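Local coordinates for protein hydrolase, alpha/beta hydrolase FOLD family (Staphylococcus aureus, PDB 2XMZ) that probably catalyses formation of 2-succinyl-6-hydroxy-2,4-cyclohexadiene-1-carboxylate in menaquinone biosynthesis, acting as a lyase built on the alpha/beta hydrolase fold, at residues 111-116 with 226-231; 99-104 with 204-209; 151-156 with 174-179; 138-143 with 186-191. One frame throughout, in Å; residues are numbered along the deposited sequence.

How the contacts relate
Two contacts lie in the alpha/beta core and two in the helices inserted between strands 110-114 and 210-215. Contacts 1 and 2, with centres 12 Å apart, touch: Leu111 N of contact 1 makes a probable hydrogen bond to Pro209 O of contact 2 (2.9 Å), and Leu111 CD2 packs on Ala101 CB. Contacts 3 and 4 have centres 14 Å apart and do not touch; contact 3 is nested in the loop closed by contact 4, and both in the loops closed by contacts 1 and 2. The probable Ser91-His245-Asp218 triad lies near Thr116 of contact 1 and Trp152 of contact 3, although contacts 1 and 3 have centres 25 Å apart.

Contact 1 of 4, residues 111-116 with 226-231; sequences LILEST and KKMANL
Met228 keeps CG beside its own backbone N (chi1 -67°) and turns sharply at its last torsion (chi3 -66°), which carries the methyl CE to the C-terminal end of strand 110-114, where it meets Leu113 and Thr116. This joins helix 219-231 to an inner strand of the alpha/beta hydrolase sheet, and all three touching residues are buried. Leu113 points toward the helix and offers one methyl: its CD1 lies 4.3 Å from Met228 CE, an apolar contact of a leucine branch with the methionine's terminal methyl. The same leucine also packs on Leu98 of helix 92-103, so it sits where two helices meet the sheet. Ile212 of the neighbouring strand 210-215, together with Trp200 and Pro118, also packs on Met228. Thr116, just past the strand, meets the thioether chain at about a right angle. Its chi1 of -164° sets OG1 opposite the backbone N, and the two branches then divide their work. OG1 is hydrogen-bonded to the carbonyl oxygen of Ser91, the probable nucleophile on the elbow, while the methyl CG2 faces the Met228 methyl. The threonine thereby touches both the elbow backbone and helix 219-231. Met228 CE stands 4.2 Å from Thr116 CG2, and nearer still, at 3.7 Å, to the carbonyl oxygen Thr116 O.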
loop_
_atom_site.group_PDB
_atom_site.type_symbol
_atom_site.label_atom_id
_atom_site.label_comp_id
_atom_site.label_asym_id
_atom_site.label_seq_id
_atom_site.Cartn_x
_atom_site.Cartn_y
_atom_site.Cartn_z
ATOM N N LEU A 111 1.937 11.869 -4.681
ATOM C CA LEU A 111 1.436 10.512 -4.569
ATOM C C LEU A 111 2.500 9.510 -4.959
ATOM O O LEU A 111 3.195 9.690 -5.944
ATOM C CB LEU A 111 0.184 10.340 -5.428
ATOM C CG LEU A 111 -0.540 8.993 -5.367
ATOM C CD1 LEU A 111 -1.136 8.686 -3.946
ATOM C CD2 LEU A 111 -1.613 8.941 -6.443
ATOM N N ILE A 112 2.654 8.454 -4.166
ATOM C CA ILE A 112 3.605 7.397 -4.532
ATOM C C ILE A 112 2.922 6.055 -4.449
ATOM O O ILE A 112 2.276 5.716 -3.450
ATOM C CB ILE A 112 4.933 7.381 -3.704
ATOM C CG1 ILE A 112 5.627 8.733 -3.772
ATOM C CG2 ILE A 112 5.874 6.328 -4.282
ATOM C CD1 ILE A 112 6.802 8.928 -2.738
ATOM N N LEU A 113 3.084 5.293 -5.521
ATOM C CA LEU A 113 2.419 4.022 -5.688
ATOM C C LEU A 113 3.455 2.942 -5.981
ATOM O O LEU A 113 4.226 3.051 -6.947
ATOM C CB LEU A 113 1.439 4.127 -6.869
ATOM C CG LEU A 113 0.416 5.276 -6.753
ATOM C CD1 LEU A 113 -0.396 5.343 -8.028
ATOM C CD2 LEU A 113 -0.502 5.089 -5.561
ATOM N N GLU A 114 3.449 1.894 -5.168
ATOM C CA GLU A 114 4.356 0.790 -5.358
ATOM C C GLU A 114 3.552 -0.465 -5.608
ATOM O O GLU A 114 2.742 -0.901 -4.758
ATOM C CB GLU A 114 5.277 0.579 -4.146
ATOM C CG GLU A 114 6.216 -0.638 -4.329
ATOM C CD GLU A 114 6.826 -1.149 -3.031
ATOM O OE1 GLU A 114 6.564 -0.570 -1.952
ATOM O OE2 GLU A 114 7.554 -2.165 -3.087
ATOM N N SER A 115 3.759 -1.043 -6.776
ATOM C CA SER A 115 3.161 -2.341 -7.121
ATOM C C SER A 115 1.660 -2.391 -6.787
ATOM O O SER A 115 1.202 -3.265 -6.057
ATOM C CB SER A 115 3.915 -3.446 -6.385
ATOM O OG SER A 115 5.272 -3.447 -6.764
ATOM N N THR A 116 0.898 -1.456 -7.342
ATOM C CA THR A 116 -0.529 -1.394 -7.020
ATOM C C THR A 116 -1.370 -1.318 -8.293
ATOM O O THR A 116 -0.836 -1.363 -9.422
ATOM C CB THR A 116 -0.822 -0.216 -6.057
ATOM O OG1 THR A 116 -2.116 -0.354 -5.458
ATOM C CG2 THR A 116 -0.721 1.170 -6.738
ATOM N N LYS A 226 2.491 0.947 -16.067
ATOM C CA LYS A 226 2.652 1.696 -17.314
ATOM C C LYS A 226 1.318 2.321 -17.730
ATOM O O LYS A 226 1.264 3.485 -18.144
ATOM C CB LYS A 226 3.198 0.810 -18.445
ATOM C CG LYS A 226 4.675 0.436 -18.301
ATOM C CD LYS A 226 5.209 -0.286 -19.560
ATOM C CE LYS A 226 6.471 -1.083 -19.224
ATOM N NZ LYS A 226 7.036 -1.775 -20.409
ATOM N N LYS A 227 0.244 1.549 -17.588
ATOM C CA LYS A 227 -1.089 2.039 -17.931
ATOM C C LYS A 227 -1.517 3.196 -17.024
ATOM O O LYS A 227 -1.996 4.194 -17.522
ATOM C CB LYS A 227 -2.112 0.921 -17.863
ATOM C CG LYS A 227 -2.110 -0.008 -19.044
ATOM C CD LYS A 227 -3.199 -1.030 -18.777
ATOM C CE LYS A 227 -2.897 -2.368 -19.393
ATOM N NZ LYS A 227 -3.957 -3.345 -19.050
ATOM N N MET A 228 -1.325 3.044 -15.712
ATOM C CA MET A 228 -1.572 4.122 -14.747
ATOM C C MET A 228 -0.789 5.389 -15.105
ATOM O O MET A 228 -1.347 6.483 -15.120
ATOM C CB MET A 228 -1.210 3.691 -13.319
ATOM C CG MET A 228 -2.096 2.590 -12.736
ATOM S SD MET A 228 -1.973 2.551 -10.964
ATOM C CE MET A 228 -0.259 2.057 -10.778
ATOM N N ALA A 229 0.495 5.232 -15.403
ATOM C CA ALA A 229 1.352 6.381 -15.737
ATOM C C ALA A 229 0.792 7.175 -16.899
ATOM O O ALA A 229 0.813 8.409 -16.884
ATOM C CB ALA A 229 2.764 5.919 -16.048
ATOM N N ASN A 230 0.273 6.466 -17.904
ATOM C CA ASN A 230 -0.321 7.096 -19.079
ATOM C C ASN A 230 -1.470 8.019 -18.741
ATOM O O ASN A 230 -1.729 8.985 -19.457
ATOM C CB ASN A 230 -0.878 6.039 -20.045
ATOM C CG ASN A 230 0.186 5.342 -20.845
ATOM O OD1 ASN A 230 1.304 5.844 -20.995
ATOM N ND2 ASN A 230 -0.162 4.172 -21.395
ATOM N N LEU A 231 -2.192 7.675 -17.676
ATOM C CA LEU A 231 -3.481 8.282 -17.366
ATOM C C LEU A 231 -3.397 9.355 -16.283
ATOM O O LEU A 231 -4.202 10.276 -16.267
ATOM C CB LEU A 231 -4.488 7.196 -16.951
ATOM C CG LEU A 231 -4.986 6.328 -18.139
ATOM C CD1 LEU A 231 -5.832 5.133 -17.667
ATOM C CD2 LEU A 231 -5.741 7.165 -19.166
#

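Contact 2 of 4, residues 99-104 with 204-209; sequences YYAING and KEIKVP
Apolar packing backed by one bridging water joins the C-terminal turn of helix 92-103 to the loop that leads into strand 210-215. Ile206 supplies most of the loop's side: its CG1 lies 3.7 Å from Ile102 CG1, the two chains crossing at about a right angle, and its CD1 reaches Ala101 CB at 4.0 Å. Ile102 turns its other branch to Glu205, whose extended chain brings OE2 to 3.9 Å from Ile102 CG2, a contact without a hydrogen bond; the second oxygen, OE1, is in a salt bridge with Arg202. The backbones are linked through water 1, which donates to Ala101 O (2.8 Å) and, at 3.2 Å, to Glu205 O, so a carbonyl near the helix end and one in the loop share a donor. Leu111 of strand 110-114 packs on both Ala101 and Ile206. Helix 92-103, here met at its far end, is the helix that follows the probable nucleophile elbow in the alpha/beta hydrolase fold.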
loop_
_atom_site.group_PDB
_atom_site.type_symbol
_atom_site.label_atom_id
_atom_site.label_comp_id
_atom_site.label_asym_id
_atom_site.label_seq_id
_atom_site.Cartn_x
_atom_site.Cartn_y
_atom_site.Cartn_z
ATOM N N TYR A 99 -7.465 5.658 -4.107
ATOM C CA TYR A 99 -8.820 6.045 -3.736
ATOM C C TYR A 99 -8.776 7.363 -3.000
ATOM O O TYR A 99 -9.614 8.269 -3.239
ATOM C CB TYR A 99 -9.513 4.960 -2.892
ATOM C CG TYR A 99 -10.982 5.249 -2.680
ATOM C CD1 TYR A 99 -11.935 4.750 -3.554
ATOM C CD2 TYR A 99 -11.411 6.048 -1.622
ATOM C CE1 TYR A 99 -13.300 5.016 -3.383
ATOM C CE2 TYR A 99 -12.788 6.335 -1.439
ATOM C CZ TYR A 99 -13.714 5.814 -2.330
ATOM O OH TYR A 99 -15.058 6.073 -2.174
ATOM N N TYR A 100 -7.789 7.498 -2.125
ATOM C CA TYR A 100 -7.683 8.686 -1.332
ATOM C C TYR A 100 -7.277 9.895 -2.165
ATOM O O TYR A 100 -7.796 10.978 -1.938
ATOM C CB TYR A 100 -6.730 8.533 -0.141
ATOM C CG TYR A 100 -6.966 9.635 0.855
ATOM C CD1 TYR A 100 -7.947 9.507 1.847
ATOM C CD2 TYR A 100 -6.255 10.843 0.776
ATOM C CE1 TYR A 100 -8.177 10.541 2.751
ATOM C CE2 TYR A 100 -6.469 11.857 1.662
ATOM C CZ TYR A 100 -7.447 11.704 2.648
ATOM O OH TYR A 100 -7.664 12.729 3.528
ATOM N N ALA A 101 -6.361 9.709 -3.112
ATOM C CA ALA A 101 -5.955 10.800 -4.017
ATOM C C ALA A 101 -7.140 11.358 -4.778
ATOM O O ALA A 101 -7.159 12.541 -5.103
ATOM C CB ALA A 101 -4.864 10.337 -5.011
ATOM N N ILE A 102 -8.108 10.488 -5.087
ATOM C CA ILE A 102 -9.290 10.862 -5.868
ATOM C C ILE A 102 -10.460 11.364 -5.007
ATOM O O ILE A 102 -11.184 12.279 -5.405
ATOM C CB ILE A 102 -9.764 9.644 -6.706
ATOM C CG1 ILE A 102 -8.706 9.293 -7.758
ATOM C CG2 ILE A 102 -11.131 9.893 -7.363
ATOM C CD1 ILE A 102 -8.809 7.867 -8.314
ATOM N N ASN A 103 -10.634 10.761 -3.835
ATOM C CA ASN A 103 -11.835 10.964 -3.036
ATOM C C ASN A 103 -11.582 11.520 -1.658
ATOM O O ASN A 103 -12.535 11.900 -0.978
ATOM C CB ASN A 103 -12.589 9.646 -2.889
ATOM C CG ASN A 103 -13.126 9.146 -4.208
ATOM O OD1 ASN A 103 -13.984 9.769 -4.807
ATOM N ND2 ASN A 103 -12.615 8.018 -4.663
ATOM N N GLY A 104 -10.312 11.574 -1.245
ATOM C CA GLY A 104 -9.965 12.051 0.104
ATOM C C GLY A 104 -10.300 13.508 0.366
ATOM O O GLY A 104 -10.405 14.327 -0.558
ATOM N N LYS A 204 -7.167 10.274 -14.256
ATOM C CA LYS A 204 -6.910 11.576 -14.845
ATOM C C LYS A 204 -7.258 12.733 -13.904
ATOM O O LYS A 204 -6.803 13.844 -14.111
ATOM C CB LYS A 204 -7.621 11.748 -16.204
ATOM C CG LYS A 204 -9.130 11.675 -16.165
ATOM C CD LYS A 204 -9.679 11.769 -17.582
ATOM C CE LYS A 204 -10.938 10.973 -17.742
ATOM N NZ LYS A 204 -12.029 11.506 -16.887
ATOM N N GLU A 205 -8.028 12.455 -12.856
ATOM C CA GLU A 205 -8.383 13.477 -11.892
ATOM C C GLU A 205 -7.232 13.758 -10.946
ATOM O O GLU A 205 -7.222 14.773 -10.290
ATOM C CB GLU A 205 -9.594 13.044 -11.072
ATOM C CG GLU A 205 -10.760 12.548 -11.913
ATOM C CD GLU A 205 -12.011 12.392 -11.079
ATOM O OE1 GLU A 205 -13.034 11.934 -11.617
ATOM O OE2 GLU A 205 -11.957 12.712 -9.873
ATOM N N ILE A 206 -6.265 12.856 -10.868
ATOM C CA ILE A 206 -5.169 12.990 -9.905
ATOM C C ILE A 206 -4.160 13.959 -10.499
ATOM O O ILE A 206 -3.462 13.599 -11.419
ATOM C CB ILE A 206 -4.492 11.601 -9.629
ATOM C CG1 ILE A 206 -5.490 10.631 -9.004
ATOM C CG2 ILE A 206 -3.247 11.750 -8.713
ATOM C CD1 ILE A 206 -4.904 9.254 -8.824
ATOM N N LYS A 207 -4.085 15.181 -9.978
ATOM C CA LYS A 207 -3.235 16.205 -10.584
ATOM C C LYS A 207 -1.864 16.371 -9.924
ATOM O O LYS A 207 -1.019 17.083 -10.458
ATOM C CB LYS A 207 -3.933 17.576 -10.601
ATOM C CG LYS A 207 -5.385 17.592 -11.057
ATOM C CD LYS A 207 -5.574 17.025 -12.450
ATOM C CE LYS A 207 -7.036 17.160 -12.841
ATOM N NZ LYS A 207 -7.358 16.393 -14.071
ATOM N N VAL A 208 -1.653 15.745 -8.763
ATOM C CA VAL A 208 -0.421 15.951 -7.995
ATOM C C VAL A 208 0.721 15.154 -8.624
ATOM O O VAL A 208 0.473 14.171 -9.323
ATOM C CB VAL A 208 -0.597 15.599 -6.474
ATOM C CG1 VAL A 208 -1.614 16.560 -5.820
ATOM C CG2 VAL A 208 -0.992 14.142 -6.261
ATOM N N PRO A 209 1.974 15.595 -8.409
ATOM C CA PRO A 209 3.073 14.770 -8.885
ATOM C C PRO A 209 2.956 13.350 -8.328
ATOM O O PRO A 209 2.734 13.176 -7.130
ATOM C CB PRO A 209 4.308 15.479 -8.335
ATOM C CG PRO A 209 3.869 16.962 -8.266
ATOM C CD PRO A 209 2.417 16.907 -7.895
HETATM O O HOH W 1 -8.082 13.957 -7.357
#

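Contact 3 of 4, residues 151-156 with 174-179; sequences DWEKLP and QQRLSQ
Arg176, Trp152 and Glu153 make the contact between the ends of helices 145-152 and 166-177, with Arg176 giving up most surface. Its side chain runs extended from CG to NE and reaches across to the other helix, where the guanidinium lays one face over the edge of the Trp152 indole, at CD1. Trp152 CD1 stands 3.6 Å above the guanidinium plane, over its centre, and the two planes are 89° apart; Arg176 NE and CZ are each 3.7 Å from Trp152 CD1. The indole thus offers its rim to the charge, whereas the cation-pi partner of Arg176 is Phe158. Trp152 starts a type I turn ending at Leu155, whose CD1 folds back to 3.5 Å above one face of the ring. Glu153 comes to the edge of the guanidinium with its aliphatic part, Glu153 CG lying 3.6 Å from Arg176 NH1. Its carboxylate goes to Arg173 in a salt bridge through OE2, which stays 4.9 Å from Arg176 NH1 and may add only a longer-range attraction. Just before Arg176, Gln175 O accepts from Ser178 OG and Gln179 NE2, held also by Arg30 and Asp28 respectively. Phe25 and Phe148 also meet the Trp152 ring, which lies near the probable catalytic triad without touching it. Such packing belongs to the helical cap inserted in the alpha/beta hydrolase fold.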
loop_
_atom_site.group_PDB
_atom_site.type_symbol
_atom_site.label_atom_id
_atom_site.label_comp_id
_atom_site.label_asym_id
_atom_site.label_seq_id
_atom_site.Cartn_x
_atom_site.Cartn_y
_atom_site.Cartn_z
ATOM N N ASP A 151 0.130 -21.203 2.035
ATOM C CA ASP A 151 -0.364 -21.145 0.659
ATOM C C ASP A 151 -0.044 -19.787 0.001
ATOM O O ASP A 151 0.344 -19.746 -1.163
ATOM C CB ASP A 151 -1.873 -21.421 0.606
ATOM C CG ASP A 151 -2.227 -22.879 0.869
ATOM O OD1 ASP A 151 -1.333 -23.710 1.171
ATOM O OD2 ASP A 151 -3.431 -23.204 0.764
ATOM N N TRP A 152 -0.198 -18.697 0.759
ATOM C CA TRP A 152 0.068 -17.339 0.275
ATOM C C TRP A 152 1.510 -17.197 -0.197
ATOM O O TRP A 152 1.760 -16.633 -1.273
ATOM C CB TRP A 152 -0.215 -16.321 1.373
ATOM C CG TRP A 152 -0.366 -14.902 0.916
ATOM C CD1 TRP A 152 0.507 -13.875 1.132
ATOM C CD2 TRP A 152 -1.483 -14.338 0.214
ATOM N NE1 TRP A 152 0.003 -12.703 0.607
ATOM C CE2 TRP A 152 -1.212 -12.963 0.030
ATOM C CE3 TRP A 152 -2.685 -14.862 -0.276
ATOM C CZ2 TRP A 152 -2.095 -12.101 -0.645
ATOM C CZ3 TRP A 152 -3.567 -14.000 -0.950
ATOM C CH2 TRP A 152 -3.264 -12.638 -1.120
ATOM N N GLU A 153 2.442 -17.716 0.605
ATOM C CA GLU A 153 3.872 -17.787 0.265
ATOM C C GLU A 153 4.165 -18.413 -1.102
ATOM O O GLU A 153 5.180 -18.106 -1.708
ATOM C CB GLU A 153 4.629 -18.621 1.304
ATOM C CG GLU A 153 4.923 -17.926 2.626
ATOM C CD GLU A 153 5.800 -18.760 3.558
ATOM O OE1 GLU A 153 6.266 -19.850 3.157
ATOM O OE2 GLU A 153 6.043 -18.314 4.697
ATOM N N LYS A 154 3.304 -19.324 -1.557
ATOM C CA LYS A 154 3.546 -20.076 -2.809
ATOM C C LYS A 154 2.905 -19.455 -4.047
ATOM O O LYS A 154 3.019 -20.015 -5.135
ATOM C CB LYS A 154 3.062 -21.523 -2.681
ATOM C CG LYS A 154 3.754 -22.318 -1.614
ATOM C CD LYS A 154 3.270 -23.768 -1.622
ATOM C CE LYS A 154 3.336 -24.334 -0.224
ATOM N NZ LYS A 154 4.705 -24.779 0.149
ATOM N N LEU A 155 2.223 -18.320 -3.886
ATOM C CA LEU A 155 1.605 -17.638 -5.030
ATOM C C LEU A 155 2.678 -17.154 -6.007
ATOM O O LEU A 155 3.732 -16.691 -5.575
ATOM C CB LEU A 155 0.707 -16.477 -4.586
ATOM C CG LEU A 155 -0.650 -16.798 -3.943
ATOM C CD1 LEU A 155 -1.267 -15.516 -3.416
ATOM C CD2 LEU A 155 -1.592 -17.471 -4.929
ATOM N N PRO A 156 2.426 -17.290 -7.327
ATOM C CA PRO A 156 3.401 -16.831 -8.331
ATOM C C PRO A 156 3.806 -15.363 -8.129
ATOM O O PRO A 156 4.955 -14.993 -8.377
ATOM C CB PRO A 156 2.646 -16.991 -9.655
ATOM C CG PRO A 156 1.648 -18.073 -9.407
ATOM C CD PRO A 156 1.270 -17.982 -7.942
ATOM N N GLN A 174 6.761 -13.819 9.600
ATOM C CA GLN A 174 6.349 -13.445 10.941
ATOM C C GLN A 174 5.278 -12.364 10.910
ATOM O O GLN A 174 4.297 -12.442 11.665
ATOM C CB GLN A 174 7.575 -13.007 11.775
ATOM C CG GLN A 174 7.265 -12.339 13.112
ATOM C CD GLN A 174 6.844 -10.884 12.979
ATOM O OE1 GLN A 174 5.936 -10.424 13.677
ATOM N NE2 GLN A 174 7.490 -10.156 12.064
ATOM N N GLN A 175 5.473 -11.363 10.045
ATOM C CA GLN A 175 4.539 -10.260 9.892
ATOM C C GLN A 175 3.175 -10.770 9.429
ATOM O O GLN A 175 2.133 -10.301 9.905
ATOM C CB GLN A 175 5.083 -9.218 8.920
ATOM C CG GLN A 175 6.037 -8.175 9.543
ATOM C CD GLN A 175 6.880 -7.424 8.514
ATOM O OE1 GLN A 175 6.586 -7.438 7.312
ATOM N NE2 GLN A 175 7.934 -6.762 8.986
ATOM N N ARG A 176 3.188 -11.739 8.517
ATOM C CA ARG A 176 1.954 -12.367 8.035
ATOM C C ARG A 176 1.270 -13.219 9.140
ATOM O O ARG A 176 0.054 -13.123 9.361
ATOM C CB ARG A 176 2.253 -13.225 6.792
ATOM C CG ARG A 176 2.814 -12.420 5.577
ATOM C CD ARG A 176 3.096 -13.357 4.414
ATOM N NE ARG A 176 3.350 -12.659 3.152
ATOM C CZ ARG A 176 4.025 -13.177 2.129
ATOM N NH1 ARG A 176 4.535 -14.405 2.201
ATOM N NH2 ARG A 176 4.185 -12.459 1.022
ATOM N N LEU A 177 2.065 -14.038 9.834
ATOM C CA LEU A 177 1.560 -14.961 10.868
ATOM C C LEU A 177 0.978 -14.224 12.064
ATOM O O LEU A 177 0.137 -14.762 12.806
ATOM C CB LEU A 177 2.664 -15.923 11.325
ATOM C CG LEU A 177 3.166 -16.960 10.296
ATOM C CD1 LEU A 177 4.315 -17.809 10.865
ATOM C CD2 LEU A 177 2.040 -17.843 9.814
ATOM N N SER A 178 1.420 -12.985 12.264
ATOM C CA SER A 178 0.942 -12.217 13.403
ATOM C C SER A 178 -0.386 -11.534 13.094
ATOM O O SER A 178 -1.028 -11.005 13.993
ATOM C CB SER A 178 1.962 -11.177 13.818
ATOM O OG SER A 178 1.979 -10.158 12.848
ATOM N N GLN A 179 -0.813 -11.554 11.835
ATOM C CA GLN A 179 -2.098 -10.949 11.498
ATOM C C GLN A 179 -3.219 -11.824 12.016
ATOM O O GLN A 179 -3.077 -13.033 12.097
ATOM C CB GLN A 179 -2.239 -10.726 9.983
ATOM C CG GLN A 179 -1.164 -9.827 9.370
ATOM C CD GLN A 179 -0.966 -8.517 10.139
ATOM O OE1 GLN A 179 -1.939 -7.858 10.518
ATOM N NE2 GLN A 179 0.301 -8.135 10.358
#

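Contact 4 of 4, residues 138-143 with 186-191; sequences KVLDIA and KALRDY
In the helical cap of this alpha/beta hydrolase, helices 123-143 and 181-191 run nearly antiparallel, their segments 138-143 and 186-191 at 158° with axes 10.4 Å apart. The inner half of the interface is apolar: Leu140 and Leu188 cross at about a right angle and meet methyl to methyl, CD1 to CD1 at 3.9 Å. Phe148 and Ile145 pack against Leu140, Phe25 against Leu188. Toward the surface, Arg189 reaches over to the other helix, bending at chi3 (-146°) on the way. Lys138 CG lies at the guanidinium edge, near its plane, 3.5 Å from Arg189 NH1. The two positive ends are also near each other, with Lys138 NZ 4.5 Å from Arg189 NH1, a repulsion that Asp141 probably offsets. On helix 181-191 itself, Lys186 NZ forms a salt bridge to Asp190 OD2 (2.7 Å), which accepts it on its syn lone pair; Trp64 gives Lys186 a cation-pi partner and, through its backbone N, also binds Asp190 OD2. Between the helices, Arg189 NH2 donates to Asp141 OD2 at 3.2 Å with an N-H...O angle of 142°, OD2 lying near the guanidinium plane but NH2 standing above the carboxylate plane.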
loop_
_atom_site.group_PDB
_atom_site.type_symbol
_atom_site.label_atom_id
_atom_site.label_comp_id
_atom_site.label_asym_id
_atom_site.label_seq_id
_atom_site.Cartn_x
_atom_site.Cartn_y
_atom_site.Cartn_z
ATOM N N LYS A 138 -13.098 -17.080 3.610
ATOM C CA LYS A 138 -13.645 -18.287 4.234
ATOM C C LYS A 138 -12.532 -19.207 4.752
ATOM O O LYS A 138 -12.614 -19.699 5.871
ATOM C CB LYS A 138 -14.586 -19.044 3.279
ATOM C CG LYS A 138 -15.993 -18.426 3.104
ATOM C CD LYS A 138 -16.574 -18.847 1.752
ATOM C CE LYS A 138 -18.073 -19.149 1.820
ATOM N NZ LYS A 138 -18.871 -17.953 1.464
ATOM N N VAL A 139 -11.487 -19.404 3.951
ATOM C CA VAL A 139 -10.328 -20.222 4.345
ATOM C C VAL A 139 -9.667 -19.664 5.616
ATOM O O VAL A 139 -9.227 -20.415 6.484
ATOM C CB VAL A 139 -9.270 -20.307 3.212
ATOM C CG1 VAL A 139 -8.024 -21.056 3.691
ATOM C CG2 VAL A 139 -9.851 -20.996 1.965
ATOM N N LEU A 140 -9.604 -18.338 5.715
ATOM C CA LEU A 140 -9.022 -17.685 6.886
ATOM C C LEU A 140 -9.869 -17.912 8.142
ATOM O O LEU A 140 -9.360 -18.420 9.130
ATOM C CB LEU A 140 -8.795 -16.190 6.621
ATOM C CG LEU A 140 -7.527 -15.856 5.815
ATOM C CD1 LEU A 140 -7.653 -14.493 5.081
ATOM C CD2 LEU A 140 -6.310 -15.861 6.748
ATOM N N ASP A 141 -11.154 -17.545 8.091
ATOM C CA ASP A 141 -12.100 -17.740 9.203
ATOM C C ASP A 141 -12.113 -19.174 9.751
ATOM O O ASP A 141 -12.423 -19.394 10.932
ATOM C CB ASP A 141 -13.524 -17.395 8.751
ATOM C CG ASP A 141 -13.887 -15.928 8.943
ATOM O OD1 ASP A 141 -13.091 -15.152 9.535
ATOM O OD2 ASP A 141 -15.004 -15.556 8.494
ATOM N N ILE A 142 -11.790 -20.135 8.886
ATOM C CA ILE A 142 -11.911 -21.570 9.191
ATOM C C ILE A 142 -10.564 -22.265 9.469
ATOM O O ILE A 142 -10.401 -22.882 10.524
ATOM C CB ILE A 142 -12.710 -22.330 8.075
ATOM C CG1 ILE A 142 -14.153 -21.800 8.003
ATOM C CG2 ILE A 142 -12.693 -23.854 8.316
ATOM C CD1 ILE A 142 -14.975 -22.312 6.815
ATOM N N ALA A 143 -9.606 -22.149 8.543
ATOM C CA ALA A 143 -8.336 -22.879 8.660
ATOM C C ALA A 143 -7.203 -22.142 9.405
ATOM O O ALA A 143 -6.189 -22.755 9.762
ATOM C CB ALA A 143 -7.866 -23.377 7.285
ATOM N N LYS A 186 -12.090 -10.152 6.985
ATOM C CA LYS A 186 -12.936 -9.003 6.879
ATOM C C LYS A 186 -12.305 -8.002 5.922
ATOM O O LYS A 186 -13.005 -7.446 5.098
ATOM C CB LYS A 186 -13.269 -8.399 8.250
ATOM C CG LYS A 186 -14.253 -7.222 8.166
ATOM C CD LYS A 186 -14.625 -6.702 9.540
ATOM C CE LYS A 186 -15.444 -5.398 9.462
ATOM N NZ LYS A 186 -16.704 -5.577 8.684
ATOM N N ALA A 187 -10.984 -7.783 6.018
ATOM C CA ALA A 187 -10.289 -6.902 5.063
ATOM C C ALA A 187 -10.571 -7.316 3.617
ATOM O O ALA A 187 -10.912 -6.469 2.777
ATOM C CB ALA A 187 -8.765 -6.866 5.337
ATOM N N LEU A 188 -10.428 -8.598 3.324
ATOM C CA LEU A 188 -10.748 -9.116 1.975
ATOM C C LEU A 188 -12.190 -8.853 1.556
ATOM O O LEU A 188 -12.433 -8.334 0.462
ATOM C CB LEU A 188 -10.435 -10.612 1.863
ATOM C CG LEU A 188 -8.944 -10.984 1.877
ATOM C CD1 LEU A 188 -8.778 -12.499 1.981
ATOM C CD2 LEU A 188 -8.189 -10.406 0.666
ATOM N N ARG A 189 -13.148 -9.212 2.416
ATOM C CA ARG A 189 -14.564 -9.018 2.069
ATOM C C ARG A 189 -14.954 -7.546 1.901
ATOM O O ARG A 189 -15.758 -7.228 1.032
ATOM C CB ARG A 189 -15.505 -9.730 3.060
ATOM C CG ARG A 189 -15.184 -11.233 3.277
ATOM C CD ARG A 189 -16.329 -12.042 3.880
ATOM N NE ARG A 189 -15.855 -13.119 4.764
ATOM C CZ ARG A 189 -15.765 -14.419 4.451
ATOM N NH1 ARG A 189 -16.086 -14.890 3.232
ATOM N NH2 ARG A 189 -15.324 -15.266 5.370
ATOM N N ASP A 190 -14.412 -6.659 2.735
ATOM C CA ASP A 190 -14.811 -5.241 2.740
ATOM C C ASP A 190 -14.012 -4.356 1.797
ATOM O O ASP A 190 -14.565 -3.431 1.229
ATOM C CB ASP A 190 -14.754 -4.624 4.143
ATOM C CG ASP A 190 -15.735 -5.245 5.086
ATOM O OD1 ASP A 190 -16.439 -6.182 4.667
ATOM O OD2 ASP A 190 -15.791 -4.806 6.242
ATOM N N TYR A 191 -12.720 -4.600 1.641
ATOM C CA TYR A 191 -11.946 -3.719 0.726
ATOM C C TYR A 191 -10.953 -4.431 -0.179
ATOM O O TYR A 191 -10.004 -3.820 -0.710
ATOM C CB TYR A 191 -11.351 -2.492 1.424
ATOM C CG TYR A 191 -10.274 -2.716 2.465
ATOM C CD1 TYR A 191 -8.941 -2.410 2.172
ATOM C CD2 TYR A 191 -10.581 -3.163 3.749
ATOM C CE1 TYR A 191 -7.943 -2.526 3.113
ATOM C CE2 TYR A 191 -9.570 -3.302 4.730
ATOM C CZ TYR A 191 -8.243 -2.982 4.388
ATOM O OH TYR A 191 -7.198 -3.078 5.284
#